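PDB 6S1Y: angiotensin-converting enzyme from Anopheles gambiae, which probably acts as a zinc-dependent metallopeptidase of the angiotensin-converting enzyme family, removing dipeptides from the C-terminal ends of peptides. Local coordinates for residues G539-L542 with K543-L546; T45-N48 with L49-T53; T140-F143 with A144-E148; C457-W460 with E461-R465. All coordinates share one frame; numbering follows the deposited sequence. Where two conformers were deposited one is given.

Contact 1: G539-L542 with K543-L546. With NAG (2-acetamido-2-deoxy-beta-D-glucopyranose), chain C.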
# COMPACT_ATOMS: atom_id res chain seq x y z
N GLY A 539 -7.99 20.25 8.29
CA GLY A 539 -8.39 19.12 9.11
C GLY A 539 -9.90 18.97 9.21
O GLY A 539 -10.42 17.86 9.19
N ASN A 540 -10.61 20.09 9.29
CA ASN A 540 -12.05 20.01 9.48
C ASN A 540 -12.73 19.39 8.27
O ASN A 540 -13.60 18.53 8.42
CB ASN A 540 -12.64 21.40 9.78
CG ASN A 540 -12.21 21.94 11.14
OD1 ASN A 540 -11.90 21.18 12.06
ND2 ASN A 540 -12.19 23.26 11.28
N GLN A 541 -12.33 19.80 7.06
CA GLN A 541 -12.93 19.19 5.87
C GLN A 541 -12.50 17.74 5.73
O GLN A 541 -13.29 16.90 5.28
CB GLN A 541 -12.56 19.99 4.62
CG GLN A 541 -13.31 21.31 4.49
CD GLN A 541 -14.81 21.12 4.33
OE1 GLN A 541 -15.27 20.51 3.36
NE2 GLN A 541 -15.57 21.63 5.29
N LEU A 542 -11.27 17.41 6.13
CA LEU A 542 -10.82 16.03 6.06
C LEU A 542 -11.59 15.15 7.05
O LEU A 542 -12.12 14.10 6.66
CB LEU A 542 -9.31 15.98 6.31
CG LEU A 542 -8.63 14.62 6.26
CD1 LEU A 542 -8.86 13.93 4.93
CD2 LEU A 542 -7.13 14.78 6.52
N LYS A 543 -11.68 15.58 8.32
CA LYS A 543 -12.51 14.90 9.32
C LYS A 543 -13.88 14.53 8.76
O LYS A 543 -14.36 13.40 8.93
CB LYS A 543 -12.75 15.80 10.54
CG LYS A 543 -11.62 15.94 11.51
CD LYS A 543 -11.96 17.03 12.54
CE LYS A 543 -13.04 16.61 13.52
NZ LYS A 543 -13.45 17.74 14.39
N GLU A 544 -14.56 15.50 8.14
CA GLU A 544 -15.90 15.27 7.63
C GLU A 544 -15.92 14.11 6.64
O GLU A 544 -16.80 13.23 6.71
CB GLU A 544 -16.44 16.55 6.98
CG GLU A 544 -17.95 16.55 6.77
CD GLU A 544 -18.47 17.74 5.97
OE1 GLU A 544 -17.93 18.86 6.15
OE2 GLU A 544 -19.41 17.56 5.16
N MET A 545 -14.97 14.08 5.71
CA MET A 545 -14.94 12.99 4.74
C MET A 545 -14.74 11.65 5.44
O MET A 545 -15.48 10.69 5.19
CB MET A 545 -13.85 13.23 3.70
CG MET A 545 -13.76 12.14 2.64
SD MET A 545 -12.65 12.58 1.26
CE MET A 545 -11.04 12.33 1.99
N LEU A 546 -13.76 11.57 6.33
CA LEU A 546 -13.45 10.31 6.99
C LEU A 546 -14.55 9.85 7.92
O LEU A 546 -14.75 8.64 8.08
CB LEU A 546 -12.14 10.44 7.76
CG LEU A 546 -10.95 10.96 6.95
CD1 LEU A 546 -9.69 10.90 7.80
CD2 LEU A 546 -10.79 10.18 5.67
C1 NAG C . -12.45 20.91 16.18
C2 NAG C . -13.05 22.29 15.89
C3 NAG C . -14.31 22.52 16.72
C4 NAG C . -15.31 21.38 16.53
C5 NAG C . -14.61 20.04 16.81
C6 NAG C . -15.47 18.84 16.51
C7 NAG C . -11.56 24.13 15.21
C8 NAG C . -10.54 25.13 15.67
N2 NAG C . -12.07 23.34 16.16
O3 NAG C . -14.91 23.74 16.28
O4 NAG C . -16.42 21.55 17.42
O5 NAG C . -13.44 19.91 15.97
O6 NAG C . -14.77 17.63 16.75
O7 NAG C . -11.91 24.05 14.04
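L542 meets M545 and L546 one helical turn further on through a single branch, CD1, which touches CE of M545 at 4.0 Å and CG of L546 at 4.2 Å. With CG of L542 anti to the backbone N (chi1 -179°), the isobutyl group hangs from the buried side of the helix, and both later side chains run obliquely across it rather than alongside. M545 arrives by the methyl at the end of its thioether, whereas L546 offers its branch point.

The other side of the turn is polar and faces a glycan. K543 lays its CG against the carbonyl of G539, 3.2 Å from O, the same oxygen that accepts the short, almost straight bond from K543 N (2.7 Å, 173°). A bend at chi3 (72°) then carries the ammonium out to the sugar, where NZ donates to O6 of the chain C NAG at 2.7 Å and lies equally near its ring oxygen O5. N540, one turn back, reaches the acetamide of that sugar: ND2 gives a hydrogen bond to O7 (2.9 Å), while OD1 takes a weak one from N301, probably the residue that bears the glycan. Amide and ammonium thus hold one sugar at two separated points. Q541 and E544 run side by side along the same helix.

Helix 536-547 packs against L561 of helix 554-562, F507 and L514 of helix 495-514, and Y364 and Q367 of helix 349-368, the helix whose H357 and H361 bind zinc.

Contact 2: T45-N48 with L49-T53. With NAG (2-acetamido-2-deoxy-beta-D-glucopyranose), chain B; NAG (2-acetamido-2-deoxy-beta-D-glucopyranose), chain D.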
# COMPACT_ATOMS: atom_id res chain seq x y z
N THR A 45 2.33 -19.01 15.83
CA THR A 45 2.43 -20.39 16.27
C THR A 45 1.30 -21.17 15.64
O THR A 45 0.26 -20.61 15.29
CB THR A 45 2.35 -20.52 17.80
OG1 THR A 45 1.04 -20.10 18.24
CG2 THR A 45 3.42 -19.69 18.47
N GLU A 46 1.49 -22.47 15.52
CA GLU A 46 0.44 -23.29 14.96
C GLU A 46 -0.78 -23.27 15.86
O GLU A 46 -1.92 -23.22 15.38
CB GLU A 46 0.97 -24.71 14.71
CG GLU A 46 1.93 -24.73 13.50
CD GLU A 46 3.01 -25.79 13.58
OE1 GLU A 46 2.67 -26.99 13.78
OE2 GLU A 46 4.20 -25.43 13.43
N PHE A 47 -0.57 -23.22 17.18
CA PHE A 47 -1.69 -23.07 18.08
C PHE A 47 -2.47 -21.80 17.79
O PHE A 47 -3.71 -21.82 17.70
CB PHE A 47 -1.22 -23.05 19.53
CG PHE A 47 -2.32 -22.76 20.51
CD1 PHE A 47 -3.23 -23.75 20.85
CD2 PHE A 47 -2.43 -21.51 21.08
CE1 PHE A 47 -4.24 -23.49 21.76
CE2 PHE A 47 -3.44 -21.24 21.99
CZ PHE A 47 -4.35 -22.23 22.34
N ASN A 48 -1.76 -20.66 17.66
CA ASN A 48 -2.43 -19.39 17.40
C ASN A 48 -3.09 -19.37 16.03
O ASN A 48 -4.11 -18.69 15.84
CB ASN A 48 -1.44 -18.24 17.51
CG ASN A 48 -1.08 -17.92 18.97
OD1 ASN A 48 -1.75 -18.38 19.90
ND2 ASN A 48 -0.03 -17.15 19.17
N LEU A 49 -2.55 -20.11 15.06
CA LEU A 49 -3.23 -20.21 13.77
C LEU A 49 -4.57 -20.92 13.91
O LEU A 49 -5.57 -20.48 13.34
CB LEU A 49 -2.35 -20.93 12.76
CG LEU A 49 -3.01 -21.13 11.39
CD1 LEU A 49 -3.58 -19.83 10.79
CD2 LEU A 49 -1.99 -21.73 10.45
N SER A 50 -4.63 -22.01 14.69
CA SER A 50 -5.89 -22.73 14.86
C SER A 50 -6.96 -21.84 15.48
O SER A 50 -8.13 -21.90 15.09
CB SER A 50 -5.69 -23.96 15.73
OG SER A 50 -4.68 -24.78 15.17
N LYS A 51 -6.58 -21.03 16.46
CA LYS A 51 -7.55 -20.11 17.05
C LYS A 51 -7.97 -19.03 16.05
O LYS A 51 -9.14 -18.62 16.02
CB LYS A 51 -6.97 -19.48 18.31
CG LYS A 51 -7.34 -20.23 19.57
CD LYS A 51 -6.64 -19.67 20.80
CE LYS A 51 -6.11 -18.24 20.62
NZ LYS A 51 -5.62 -17.64 21.91
N LYS A 52 -7.04 -18.57 15.21
CA LYS A 52 -7.42 -17.59 14.20
C LYS A 52 -8.45 -18.16 13.24
O LYS A 52 -9.45 -17.50 12.92
CB LYS A 52 -6.19 -17.11 13.43
CG LYS A 52 -6.54 -16.38 12.13
CD LYS A 52 -5.29 -15.83 11.44
CE LYS A 52 -5.66 -15.02 10.20
NZ LYS A 52 -4.54 -14.12 9.81
N THR A 53 -8.24 -19.39 12.76
CA THR A 53 -9.20 -19.91 11.80
C THR A 53 -10.48 -20.36 12.48
O THR A 53 -11.57 -20.20 11.90
CB THR A 53 -8.59 -21.05 10.97
OG1 THR A 53 -8.46 -22.22 11.76
CG2 THR A 53 -7.21 -20.67 10.44
C1 NAG B . 2.99 -17.01 21.68
C2 NAG B . 3.08 -16.48 23.11
C3 NAG B . 3.16 -17.64 24.12
C4 NAG B . 2.02 -18.63 23.90
C5 NAG B . 2.04 -19.09 22.45
C6 NAG B . 0.92 -20.03 22.09
C7 NAG B . 4.11 -14.30 23.53
C8 NAG B . 5.40 -13.54 23.67
N2 NAG B . 4.23 -15.60 23.27
O3 NAG B . 3.11 -17.10 25.44
O4 NAG B . 2.19 -19.79 24.71
O5 NAG B . 1.92 -17.95 21.57
O6 NAG B . 1.14 -20.65 20.83
O7 NAG B . 3.02 -13.76 23.63
C1 NAG D . 1.54 -19.83 26.00
C2 NAG D . 1.18 -21.28 26.37
C3 NAG D . 0.58 -21.35 27.77
C4 NAG D . 1.43 -20.59 28.78
C5 NAG D . 1.77 -19.19 28.27
C6 NAG D . 2.72 -18.46 29.19
C7 NAG D . 0.52 -22.91 24.64
C8 NAG D . -0.58 -23.37 23.73
N2 NAG D . 0.24 -21.85 25.41
O3 NAG D . 0.51 -22.71 28.17
O4 NAG D . 0.69 -20.46 29.99
O5 NAG D . 2.41 -19.29 26.99
O6 NAG D . 3.26 -17.30 28.58
O7 NAG D . 1.61 -23.47 24.67
O HOH W 1 -2.62 -17.40 21.95
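The N-terminal cap of helix 46-70 is also a glycan-contacting site, where T45 caps the first turn, its carbonyl meeting L49 N, and its hydroxyl meets a sugar. T45 O accepts from L49 N at 2.9 Å. Its OG1, set between the backbone N and the carbonyl carbon (chi1 65°), turns toward the first turn and accepts from N48 N at 2.9 Å, the N-cap bond. The same hydroxyl shares a hydrogen bond of 2.6 Å with O6 of the chain B NAG. N48 ND2 is held chiefly by N43 O, with only a weak bond to the ring oxygen O5 of that sugar.

N43 opens an N-L-T sequon and is probably the glycan's attachment point, so the chain folds into the helix immediately after the sugar site. The second sugar, linked through O4 of the first, puts its acetamide methyl C8 over the centre of the F47 ring, 3.6 Å above the plane. K51 comes at this ring obliquely, its CD 3.8 Å from F47 CE2, and its NZ is linked by a water to N48 OD1, although the water's approach to OD1 is doubtfully short. E46 O is gripped from opposite faces of its plane by S50, one turn along, through N at 3.0 Å and OG at 3.2 Å. L49, N48 and K52 turn their side chains to Y40 of helix 12-42.

Contact 3: T140-F143 with A144-E148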
# COMPACT_ATOMS: atom_id res chain seq x y z
N THR A 140 16.07 -5.64 4.03
CA THR A 140 15.59 -4.31 3.67
C THR A 140 16.72 -3.29 3.66
O THR A 140 16.78 -2.42 2.77
CB THR A 140 14.49 -3.89 4.64
OG1 THR A 140 13.33 -4.69 4.38
CG2 THR A 140 14.16 -2.40 4.49
N GLU A 141 17.64 -3.38 4.61
CA GLU A 141 18.66 -2.35 4.76
C GLU A 141 19.86 -2.64 3.88
O GLU A 141 20.53 -1.71 3.42
CB GLU A 141 19.05 -2.22 6.26
CG GLU A 141 18.02 -1.33 7.03
CD GLU A 141 18.15 -1.31 8.56
OE1 GLU A 141 17.19 -0.84 9.22
OE2 GLU A 141 19.20 -1.74 9.11
N ILE A 142 20.14 -3.90 3.61
CA ILE A 142 21.14 -4.24 2.60
C ILE A 142 20.74 -3.66 1.25
O ILE A 142 21.54 -2.98 0.59
CB ILE A 142 21.32 -5.77 2.53
CG1 ILE A 142 21.88 -6.27 3.87
CG2 ILE A 142 22.22 -6.18 1.37
CD1 ILE A 142 21.76 -7.75 4.06
N PHE A 143 19.51 -3.92 0.81
CA PHE A 143 19.08 -3.37 -0.47
C PHE A 143 19.05 -1.85 -0.42
O PHE A 143 19.45 -1.19 -1.39
CB PHE A 143 17.72 -3.96 -0.85
CG PHE A 143 17.84 -5.26 -1.62
CD1 PHE A 143 17.91 -6.47 -0.95
CD2 PHE A 143 17.94 -5.25 -3.00
CE1 PHE A 143 18.05 -7.66 -1.65
CE2 PHE A 143 18.10 -6.42 -3.71
CZ PHE A 143 18.16 -7.65 -3.02
N ALA A 144 18.67 -1.26 0.71
CA ALA A 144 18.56 0.19 0.76
C ALA A 144 19.93 0.86 0.62
O ALA A 144 20.08 1.84 -0.13
CB ALA A 144 17.86 0.64 2.04
N ASN A 145 20.96 0.30 1.25
CA ASN A 145 22.21 1.02 1.44
C ASN A 145 23.44 0.41 0.79
O ASN A 145 24.45 1.11 0.69
CB ASN A 145 22.52 1.17 2.95
CG ASN A 145 21.37 1.80 3.72
OD1 ASN A 145 20.93 1.26 4.72
ND2 ASN A 145 20.91 2.95 3.27
N HIS A 146 23.42 -0.87 0.40
CA HIS A 146 24.61 -1.51 -0.14
C HIS A 146 24.63 -1.40 -1.66
O HIS A 146 23.64 -1.75 -2.32
CB HIS A 146 24.69 -2.99 0.23
CG HIS A 146 24.91 -3.25 1.68
ND1 HIS A 146 25.57 -4.38 2.13
CD2 HIS A 146 24.55 -2.56 2.79
CE1 HIS A 146 25.61 -4.36 3.45
NE2 HIS A 146 25.00 -3.27 3.87
N ARG A 147 25.75 -0.95 -2.21
CA ARG A 147 25.88 -0.78 -3.65
C ARG A 147 26.83 -1.81 -4.25
O ARG A 147 27.72 -1.45 -5.02
CB ARG A 147 26.38 0.62 -3.97
CG ARG A 147 25.66 1.73 -3.22
CD ARG A 147 24.21 1.88 -3.67
NE ARG A 147 23.59 2.96 -2.89
CZ ARG A 147 22.42 2.89 -2.26
NH1 ARG A 147 21.67 1.81 -2.34
NH2 ARG A 147 21.99 3.94 -1.57
N GLU A 148 26.69 -3.08 -3.89
CA GLU A 148 27.54 -4.13 -4.44
C GLU A 148 26.67 -5.10 -5.21
O GLU A 148 25.93 -5.90 -4.59
CB GLU A 148 28.33 -4.86 -3.34
CG GLU A 148 29.69 -5.38 -3.84
CD GLU A 148 29.59 -6.68 -4.62
OE1 GLU A 148 29.51 -7.73 -3.95
OE2 GLU A 148 29.59 -6.66 -5.89
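I142 and H146 meet at the C-terminal end of helix 135-145, where the imidazole folds back over the last turn. I142 CA lies over one face of the H146 ring, 4.0 Å from the centroid and 21° off its normal, a CH-pi contact displaced toward the rim. The CG2 branch of I142, anti to its backbone N, covers the ND1 end of the same face (3.9 Å from ND1), the two side chains crossing at a slant. The backbone helps to place the ring: I142 O accepts H146 N at 2.8 Å, the closing bond of the helix before H146 leaves helical geometry, with a weak second bond from N145 N. One step earlier, N145 N donates to E141 O at 3.0 Å.

Further out, H146 ND1 is hydrogen-bonded to E151 of helix 149-163, which probably fixes the rotation of the ring, and I142 itself packs on E151 and Y155. F143, the next residue round the helix, packs on L152 and Y155 and on the loop residues H247 and L252, while E141 forms a salt bridge to R346, and T140 and A144 touch R350 of helix 349-368. In the short link to helix 149-163, which E148 N-caps, R147 bends at chi2 (-68°) and doubles back along the helix end, with F263 in a cation-pi contact; its NH1 donates to A144 O at 2.7 Å from above the carbonyl plane, and NH2 adds a weak second bond to that oxygen.

Contact 4: C457-W460 with E461-R465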
# COMPACT_ATOMS: atom_id res chain seq x y z
N CYS A 457 6.38 -16.44 -16.24
CA CYS A 457 6.83 -15.56 -17.32
C CYS A 457 5.78 -14.51 -17.69
O CYS A 457 6.15 -13.42 -18.12
CB CYS A 457 7.29 -16.39 -18.52
SG CYS A 457 8.97 -17.22 -18.14
N LYS A 458 4.49 -14.77 -17.48
CA LYS A 458 3.52 -13.69 -17.67
C LYS A 458 3.63 -12.64 -16.57
O LYS A 458 3.37 -11.45 -16.81
CB LYS A 458 2.09 -14.24 -17.76
CG LYS A 458 1.73 -14.78 -19.17
CD LYS A 458 1.67 -13.66 -20.20
CE LYS A 458 1.12 -14.12 -21.57
NZ LYS A 458 0.44 -12.98 -22.28
N PHE A 459 4.06 -13.03 -15.37
CA PHE A 459 4.35 -12.04 -14.33
C PHE A 459 5.50 -11.14 -14.74
O PHE A 459 5.35 -9.91 -14.85
CB PHE A 459 4.68 -12.76 -13.03
CG PHE A 459 5.10 -11.84 -11.92
CD1 PHE A 459 4.16 -11.04 -11.27
CD2 PHE A 459 6.40 -11.83 -11.47
CE1 PHE A 459 4.53 -10.20 -10.22
CE2 PHE A 459 6.79 -11.02 -10.44
CZ PHE A 459 5.84 -10.19 -9.81
N TRP A 460 6.67 -11.72 -15.01
CA TRP A 460 7.83 -10.90 -15.33
C TRP A 460 7.66 -10.18 -16.67
O TRP A 460 8.24 -9.11 -16.87
CB TRP A 460 9.09 -11.76 -15.34
CG TRP A 460 9.50 -12.20 -13.97
CD1 TRP A 460 9.59 -13.49 -13.49
CD2 TRP A 460 9.86 -11.35 -12.87
NE1 TRP A 460 9.99 -13.48 -12.15
CE2 TRP A 460 10.15 -12.18 -11.76
CE3 TRP A 460 9.95 -9.96 -12.73
CZ2 TRP A 460 10.54 -11.66 -10.53
CZ3 TRP A 460 10.33 -9.45 -11.49
CH2 TRP A 460 10.63 -10.30 -10.42
N GLU A 461 6.85 -10.73 -17.58
CA GLU A 461 6.58 -10.03 -18.83
C GLU A 461 5.79 -8.76 -18.57
O GLU A 461 6.09 -7.70 -19.13
CB GLU A 461 5.84 -10.96 -19.82
CG GLU A 461 5.39 -10.27 -21.11
CD GLU A 461 4.53 -11.17 -22.01
OE1 GLU A 461 3.29 -11.16 -21.86
OE2 GLU A 461 5.10 -11.91 -22.84
N MET A 462 4.78 -8.83 -17.70
CA MET A 462 4.02 -7.63 -17.36
C MET A 462 4.88 -6.63 -16.59
O MET A 462 4.81 -5.42 -16.85
CB MET A 462 2.77 -8.01 -16.56
CG MET A 462 1.64 -8.62 -17.42
SD MET A 462 0.12 -9.01 -16.49
CE MET A 462 0.17 -7.60 -15.43
N ARG A 463 5.69 -7.09 -15.64
CA ARG A 463 6.56 -6.16 -14.93
C ARG A 463 7.48 -5.43 -15.91
O ARG A 463 7.74 -4.22 -15.77
CB ARG A 463 7.39 -6.89 -13.86
CG ARG A 463 6.57 -7.61 -12.76
CD ARG A 463 6.03 -6.67 -11.67
NE ARG A 463 7.12 -5.88 -11.11
CZ ARG A 463 7.27 -4.57 -11.30
NH1 ARG A 463 6.38 -3.85 -12.01
NH2 ARG A 463 8.32 -3.98 -10.79
N SER A 464 8.01 -6.14 -16.90
CA SER A 464 8.86 -5.49 -17.89
C SER A 464 8.06 -4.50 -18.72
O SER A 464 8.49 -3.36 -18.93
CB SER A 464 9.52 -6.55 -18.78
OG SER A 464 10.29 -5.96 -19.81
N ARG A 465 6.86 -4.88 -19.17
CA ARG A 465 6.10 -3.99 -20.05
C ARG A 465 5.79 -2.67 -19.38
O ARG A 465 6.00 -1.59 -19.96
CB ARG A 465 4.82 -4.67 -20.52
CG ARG A 465 3.85 -3.70 -21.19
CD ARG A 465 2.94 -4.37 -22.22
NE ARG A 465 2.03 -3.37 -22.81
CZ ARG A 465 2.36 -2.53 -23.79
NH1 ARG A 465 1.46 -1.67 -24.25
NH2 ARG A 465 3.57 -2.56 -24.32
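From C457 to S464 the backbone is regular alpha helix: E461 N bonds C457 O at 2.8 Å, R463 N bonds F459 O at 2.9 Å (168°), and S464 N bonds W460 O at 3.0 Å. M462 N reaches K458 O at a fair angle but from above the carbonyl plane.

On the buried side three side chains overlap in sequence. R463 sets CG over the centre of the F459 ring, 4.1 Å from the centroid and 13° off the normal, a CH-pi contact made by the aliphatic stem. F459 CE2 in turn sits above the centre of the W460 ring, 3.6 Å from its plane, while W460 CE3 touches R463 CG at 4.1 Å. The arginine bends at chi2 and chi3, running beside F459 to bring NH1 to S467, with a weak further bond to T437. The indole NE1 is held by D481. Y441 of helix 431-447 meets F459 edge-to-face.

Toward the outside, K458 turns at chi2 (-67°) to lie alongside E461. Their salt bridge is long, NZ to OE1 3.4 Å, and weak as a hydrogen bond.

At the helix start C457 is disulfide-bonded to C602 in the short strand 602-603, which pairs in parallel with 475-476, a cross-link that ties helix 455-467 to the last modelled residues in this mainly helical peptidase fold.

All four join side chains about one turn apart, three within a helix or at its start and contact 3 at a helix end, yet their settings differ. Contact 2 is a surface cap, while contacts 1, 3 and 4 are partly buried. Sugars enter contacts 1 and 2: an ammonium and an amide bind one in contact 1, and a threonine hydroxyl and a phenyl face meet a pair in contact 2. Contacts 3 and 4 instead rest on CH-pi packing, over an imidazole and a phenyl ring; they are the nearest pair, with centres about 25 Å apart, and contact 1 lies across the chain's centre from both. Contacts 1 and 3 both touch helix 349-368, which supplies two zinc ligands.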